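Local coordinates for protein L-iditol 2-dehydrogenase (Clostridium scindens, PDB 4OH1) that probably oxidises polyols such as L-iditol with NAD+, as a zinc-containing member of the medium-chain alcohol dehydrogenase family, at residues A[88-93]-A[136-141]; A[97-102]-A[303-308]. One frame throughout, in Å; residues are numbered along the deposited sequence.

Interaction 1 (A[88-93]-A[136-141]); sequences EKMGFK and YHMSQI
Phe92 reaches across to Met138 and Ile141 with the far half of its ring. Its CB leaves the backbone toward the other segment, and CG stands beside the backbone N, anti to the carbonyl carbon (chi1 -63°). From there the two sides of the ring find different partners. Along one side CD1 and CE1 meet the CG2 methyl of Ile141, with Phe92 CE1 3.9 Å from Ile141 CG2. Along the other Phe92 CE2 lies 3.8 Å from Met138 CB. The tip, Phe92 CZ, approaches the backbone carbonyl Met138 O at 3.6 Å. Phe92 CE1 comes equally near to Ile141 O. Both oxygens approach the ring obliquely.

These oxygens have polar partners of their own. Ile141 N donates to Met138 O over 3.1 Å, and Ile141 O accepts a hydrogen bond from Arg113 of a neighbouring subunit. The ring carbons thus lie against oxygens that already accept hydrogen bonds.

Met138 is a selenomethionine. Its CG sits between the backbone N and the carbonyl carbon (chi1 64°), and the chain beyond is extended. This carries the selenium past the Phe92 ring to Met90, also a selenomethionine, where Met138 SE touches Met90 CG at 3.9 Å. The end of Met90 then turns away. Cys108 of the neighbouring subunit packs on both residues, and Ile36 of strand 35-44 packs on Phe92, Met138 and Ile141.

No hydrogen bond joins the two segments. The turn that presents Phe92 is held from its own side: Gly91 N donates to Glu88 O over 3.0 Å, and Phe92 N bonds back to Ala87 O. Gly91, with positive phi, is the C-prime residue of a Schellman motif ending helix 85-89. The motif delivers Phe92 into the apolar core of the GroES-like domain.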
loop_
_atom_site.group_PDB
_atom_site.type_symbol
_atom_site.label_atom_id
_atom_site.label_comp_id
_atom_site.label_asym_id
_atom_site.label_seq_id
_atom_site.Cartn_x
_atom_site.Cartn_y
_atom_site.Cartn_z
ATOM N N GLU A 88 1.204 35.937 11.983
ATOM C CA GLU A 88 0.721 36.059 13.350
ATOM C C GLU A 88 -0.712 35.589 13.390
ATOM O O GLU A 88 -1.136 34.945 14.333
ATOM C CB GLU A 88 0.809 37.516 13.861
ATOM C CG GLU A 88 1.244 37.572 15.289
ATOM C CD GLU A 88 1.555 38.942 15.782
ATOM O OE1 GLU A 88 0.772 39.854 15.521
ATOM O OE2 GLU A 88 2.611 39.121 16.428
ATOM N N LYS A 89 -1.447 35.933 12.343
ATOM C CA LYS A 89 -2.837 35.559 12.194
ATOM C C LYS A 89 -3.008 34.037 12.065
ATOM O O LYS A 89 -4.057 33.525 12.436
ATOM C CB LYS A 89 -3.405 36.284 10.975
ATOM C CG LYS A 89 -4.860 36.022 10.693
ATOM C CD LYS A 89 -5.260 36.376 9.241
ATOM C CE LYS A 89 -6.064 35.234 8.552
ATOM N NZ LYS A 89 -7.312 35.784 8.022
HETATM N N MSE A 90 -2.003 33.321 11.535
HETATM C CA MSE A 90 -2.037 31.863 11.460
HETATM C C MSE A 90 -1.542 31.219 12.754
HETATM O O MSE A 90 -1.290 30.000 12.820
HETATM C CB MSE A 90 -1.185 31.378 10.299
HETATM C CG MSE A 90 -1.673 31.894 8.979
HETATM SE SE MSE A 90 -3.288 30.977 8.350
HETATM C CE MSE A 90 -4.269 32.591 7.760
ATOM N N GLY A 91 -1.355 32.027 13.785
ATOM C CA GLY A 91 -0.990 31.498 15.093
ATOM C C GLY A 91 0.488 31.516 15.462
ATOM O O GLY A 91 0.861 31.094 16.560
ATOM N N PHE A 92 1.378 31.982 14.598
ATOM C CA PHE A 92 2.798 31.961 15.008
ATOM C C PHE A 92 3.047 33.178 15.882
ATOM O O PHE A 92 2.548 34.264 15.597
ATOM C CB PHE A 92 3.709 31.984 13.789
ATOM C CG PHE A 92 3.570 30.782 12.896
ATOM C CD1 PHE A 92 4.262 29.628 13.162
ATOM C CD2 PHE A 92 2.760 30.820 11.800
ATOM C CE1 PHE A 92 4.167 28.540 12.335
ATOM C CE2 PHE A 92 2.629 29.739 10.981
ATOM C CZ PHE A 92 3.358 28.577 11.240
ATOM N N LYS A 93 3.838 33.016 16.928
ATOM C CA LYS A 93 4.053 34.059 17.899
ATOM C C LYS A 93 5.522 34.084 18.295
ATOM O O LYS A 93 6.157 33.030 18.362
ATOM C CB LYS A 93 3.234 33.794 19.180
ATOM C CG LYS A 93 1.701 33.920 19.091
ATOM C CD LYS A 93 1.286 35.279 18.635
ATOM C CE LYS A 93 -0.084 35.224 18.030
ATOM N NZ LYS A 93 -1.077 34.690 19.029
ATOM N N TYR A 136 12.118 32.665 7.048
ATOM C CA TYR A 136 11.522 31.612 6.253
ATOM C C TYR A 136 10.057 31.980 6.057
ATOM O O TYR A 136 9.478 32.715 6.849
ATOM C CB TYR A 136 11.602 30.269 7.030
ATOM C CG TYR A 136 12.996 29.740 7.275
ATOM C CD1 TYR A 136 13.642 28.898 6.359
ATOM C CD2 TYR A 136 13.711 30.137 8.384
ATOM C CE1 TYR A 136 14.983 28.457 6.583
ATOM C CE2 TYR A 136 15.000 29.690 8.613
ATOM C CZ TYR A 136 15.625 28.851 7.726
ATOM O OH TYR A 136 16.912 28.484 8.024
ATOM N N HIS A 137 9.421 31.380 5.063
ATOM C CA HIS A 137 7.971 31.516 4.904
ATOM C C HIS A 137 7.297 30.702 5.988
ATOM O O HIS A 137 7.812 29.659 6.390
ATOM C CB HIS A 137 7.553 31.024 3.527
ATOM C CG HIS A 137 6.129 31.299 3.209
ATOM N ND1 HIS A 137 5.150 30.340 3.333
ATOM C CD2 HIS A 137 5.515 32.409 2.748
ATOM C CE1 HIS A 137 3.984 30.856 2.988
ATOM N NE2 HIS A 137 4.182 32.108 2.616
HETATM N N MSE A 138 6.168 31.170 6.483
HETATM C CA MSE A 138 5.477 30.472 7.559
HETATM C C MSE A 138 5.218 28.961 7.273
HETATM O O MSE A 138 5.245 28.167 8.158
HETATM C CB MSE A 138 4.156 31.188 7.853
HETATM C CG MSE A 138 3.160 31.169 6.709
HETATM SE SE MSE A 138 1.666 32.474 6.982
HETATM C CE MSE A 138 0.604 31.997 5.364
ATOM N N SER A 139 5.001 28.587 6.024
ATOM C CA SER A 139 4.850 27.227 5.636
ATOM C C SER A 139 6.086 26.387 5.931
ATOM O O SER A 139 5.970 25.198 6.033
ATOM C CB SER A 139 4.543 27.116 4.160
ATOM O OG SER A 139 5.669 27.473 3.346
ATOM N N GLN A 140 7.231 27.009 6.174
ATOM C CA GLN A 140 8.455 26.283 6.454
ATOM C C GLN A 140 8.682 26.128 7.912
ATOM O O GLN A 140 9.653 25.544 8.261
ATOM C CB GLN A 140 9.664 27.011 5.845
ATOM C CG GLN A 140 9.527 27.153 4.344
ATOM C CD GLN A 140 10.645 27.947 3.697
ATOM O OE1 GLN A 140 10.476 29.134 3.423
ATOM N NE2 GLN A 140 11.769 27.288 3.402
ATOM N N ILE A 141 7.826 26.658 8.776
ATOM C CA ILE A 141 8.168 26.747 10.185
ATOM C C ILE A 141 7.307 25.846 10.981
ATOM O O ILE A 141 6.095 25.935 10.850
ATOM C CB ILE A 141 7.970 28.197 10.708
ATOM C CG1 ILE A 141 8.988 29.127 10.077
ATOM C CG2 ILE A 141 8.064 28.272 12.202
ATOM C CD1 ILE A 141 10.428 28.787 10.352
#

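Interaction 2 (A[97-102]-A[303-308]); sequences KVVANY and WQFPKS
The contact joins the GroES-like domain to the helix that follows the last strand of the Rossmann-type sheet, close to the zinc site of the cleft. Strand 97-100 and the residues after it supply one side. Phe305, in the first turn of helix 305-311, supplies the other and carries the larger share of the contact. Its side chain lies about 4 Å from that of Glu157, a zinc ligand, and about 8 Å from the bound zinc ion.

Asn101 packs on one face of the Phe305 ring, with CB over the face and the amide offset beyond its rim. The amide and ring planes are only 19° apart, so the two flat groups stack in an offset way. Asn101 CG is anti to its own backbone N (chi1 179°), which carries the amide outward past the CE1 rim, away from the ring centre. Asn101 CG comes to 3.4 Å from Phe305 CE1. Nearer the backbone, Asn101 CB makes a CH-pi contact, 3.8 Å from the ring centroid of Phe305 and 18° off the ring normal.

The amide oxygen keeps a polar bond while the group stacks. Asn101 OD1 accepts a hydrogen bond from the backbone N of Ala103, which fastens the amide to the chain just beyond it.

Phe142 of strand 141-143 also meets the Phe305 ring. Further round the ring from the amide, Val99 CG2 lies near the ring plane, at the edge. It is a loose touch, 4.4 Å from Val99 CG2 to Phe305 CD2. Closer in, and oblique to the ring, the backbone oxygen Ala100 O stands 3.7 Å from Phe305 CE2.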
loop_
_atom_site.group_PDB
_atom_site.type_symbol
_atom_site.label_atom_id
_atom_site.label_comp_id
_atom_site.label_asym_id
_atom_site.label_seq_id
_atom_site.Cartn_x
_atom_site.Cartn_y
_atom_site.Cartn_z
ATOM N N LYS A 97 9.315 27.959 20.322
ATOM C CA LYS A 97 10.353 27.071 19.819
ATOM C C LYS A 97 9.925 26.405 18.490
ATOM O O LYS A 97 8.804 25.886 18.395
ATOM C CB LYS A 97 10.663 26.010 20.853
ATOM C CG LYS A 97 11.359 26.573 22.106
ATOM C CD LYS A 97 11.763 25.493 23.030
ATOM C CE LYS A 97 12.472 26.045 24.228
ATOM N NZ LYS A 97 12.720 24.888 25.124
ATOM N N VAL A 98 10.841 26.386 17.504
ATOM C CA VAL A 98 10.550 25.857 16.188
ATOM C C VAL A 98 11.764 25.212 15.503
ATOM O O VAL A 98 12.912 25.410 15.915
ATOM C CB VAL A 98 10.045 26.968 15.265
ATOM C CG1 VAL A 98 8.749 27.587 15.792
ATOM C CG2 VAL A 98 11.113 28.064 15.096
ATOM N N VAL A 99 11.473 24.481 14.425
ATOM C CA VAL A 99 12.442 24.072 13.456
ATOM C C VAL A 99 11.925 24.524 12.133
ATOM O O VAL A 99 10.724 24.871 11.973
ATOM C CB VAL A 99 12.712 22.589 13.434
ATOM C CG1 VAL A 99 13.306 22.138 14.751
ATOM C CG2 VAL A 99 11.440 21.787 13.118
ATOM N N ALA A 100 12.839 24.574 11.194
ATOM C CA ALA A 100 12.536 25.062 9.847
ATOM C C ALA A 100 12.872 24.012 8.793
ATOM O O ALA A 100 13.845 23.267 8.937
ATOM C CB ALA A 100 13.352 26.311 9.576
ATOM N N ASN A 101 12.049 23.974 7.756
ATOM C CA ASN A 101 12.294 23.207 6.567
ATOM C C ASN A 101 12.894 24.138 5.505
ATOM O O ASN A 101 12.243 25.058 5.093
ATOM C CB ASN A 101 10.969 22.614 6.095
ATOM C CG ASN A 101 11.098 21.799 4.834
ATOM O OD1 ASN A 101 12.187 21.550 4.328
ATOM N ND2 ASN A 101 9.968 21.353 4.321
ATOM N N TYR A 102 14.122 23.876 5.062
ATOM C CA TYR A 102 14.821 24.714 4.122
ATOM C C TYR A 102 14.047 24.817 2.824
ATOM O O TYR A 102 14.205 25.794 2.087
ATOM C CB TYR A 102 16.253 24.159 3.838
ATOM C CG TYR A 102 16.241 22.790 3.141
ATOM C CD1 TYR A 102 16.174 21.609 3.876
ATOM C CD2 TYR A 102 16.221 22.689 1.780
ATOM C CE1 TYR A 102 16.124 20.361 3.251
ATOM C CE2 TYR A 102 16.160 21.450 1.141
ATOM C CZ TYR A 102 16.118 20.293 1.883
ATOM O OH TYR A 102 16.021 19.062 1.260
ATOM N N TRP A 303 6.348 15.809 3.382
ATOM C CA TRP A 303 5.416 15.711 4.486
ATOM C C TRP A 303 5.947 14.984 5.712
ATOM O O TRP A 303 5.183 14.379 6.407
ATOM C CB TRP A 303 4.148 14.990 4.039
ATOM C CG TRP A 303 3.604 15.526 2.728
ATOM C CD1 TRP A 303 3.352 14.797 1.613
ATOM C CD2 TRP A 303 3.229 16.891 2.409
ATOM N NE1 TRP A 303 2.860 15.614 0.617
ATOM C CE2 TRP A 303 2.755 16.895 1.088
ATOM C CE3 TRP A 303 3.243 18.100 3.112
ATOM C CZ2 TRP A 303 2.325 18.058 0.448
ATOM C CZ3 TRP A 303 2.834 19.267 2.457
ATOM C CH2 TRP A 303 2.378 19.225 1.154
ATOM N N GLN A 304 7.240 15.048 5.974
ATOM C CA GLN A 304 7.805 14.292 7.062
ATOM C C GLN A 304 8.062 15.077 8.330
ATOM O O GLN A 304 8.435 14.486 9.371
ATOM C CB GLN A 304 9.127 13.653 6.626
ATOM C CG GLN A 304 9.034 12.696 5.458
ATOM C CD GLN A 304 8.439 11.342 5.837
ATOM O OE1 GLN A 304 7.730 11.205 6.799
ATOM N NE2 GLN A 304 8.701 10.383 5.058
ATOM N N PHE A 305 7.928 16.384 8.268
ATOM C CA PHE A 305 8.377 17.218 9.396
ATOM C C PHE A 305 7.594 16.993 10.696
ATOM O O PHE A 305 8.185 16.774 11.752
ATOM C CB PHE A 305 8.478 18.689 8.955
ATOM C CG PHE A 305 9.898 19.079 8.464
ATOM C CD1 PHE A 305 10.357 18.726 7.186
ATOM C CD2 PHE A 305 10.762 19.760 9.285
ATOM C CE1 PHE A 305 11.655 19.058 6.768
ATOM C CE2 PHE A 305 12.058 20.085 8.863
ATOM C CZ PHE A 305 12.488 19.729 7.613
ATOM N N PRO A 306 6.258 16.973 10.637
ATOM C CA PRO A 306 5.494 16.747 11.875
ATOM C C PRO A 306 5.829 15.381 12.503
ATOM O O PRO A 306 6.112 15.297 13.729
ATOM C CB PRO A 306 4.034 16.868 11.412
ATOM C CG PRO A 306 4.144 17.798 10.221
ATOM C CD PRO A 306 5.369 17.344 9.522
ATOM N N LYS A 307 5.894 14.365 11.643
ATOM C CA LYS A 307 6.302 12.988 12.025
ATOM C C LYS A 307 7.648 12.937 12.727
ATOM O O LYS A 307 7.851 12.385 13.838
ATOM C CB LYS A 307 6.268 12.117 10.769
ATOM C CG LYS A 307 6.568 10.651 11.022
ATOM C CD LYS A 307 6.806 9.892 9.782
ATOM C CE LYS A 307 5.583 9.820 8.919
ATOM N NZ LYS A 307 5.988 9.393 7.590
ATOM N N SER A 308 8.588 13.560 12.094
ATOM C CA SER A 308 9.920 13.619 12.639
ATOM C C SER A 308 9.969 14.304 13.974
ATOM O O SER A 308 10.655 13.868 14.935
ATOM C CB SER A 308 10.809 14.334 11.621
ATOM O OG SER A 308 12.117 14.459 12.117
#

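Overall arrangement
Both contacts are buried and border a second subunit, but they lie in different parts of the fold. Interaction 1 stays within the GroES-like domain, farther from the chain centre. Interaction 2 ties that domain to the Rossmann-type one, near the zinc site. Each centres on a phenylalanine. Phe92 has apolar side chains and carbonyl oxygens around it, whereas Phe305 has the CB of an asparagine over its face and the amide stacked offset at the rim. The two share a sheet, since strand 97-100 pairs with strand 141-143. They also touch directly: Gln140 NE2 probably hydrogen-bonds Asn101 O at 2.8 Å, and Ile141 CG2 packs on Val98 CG1.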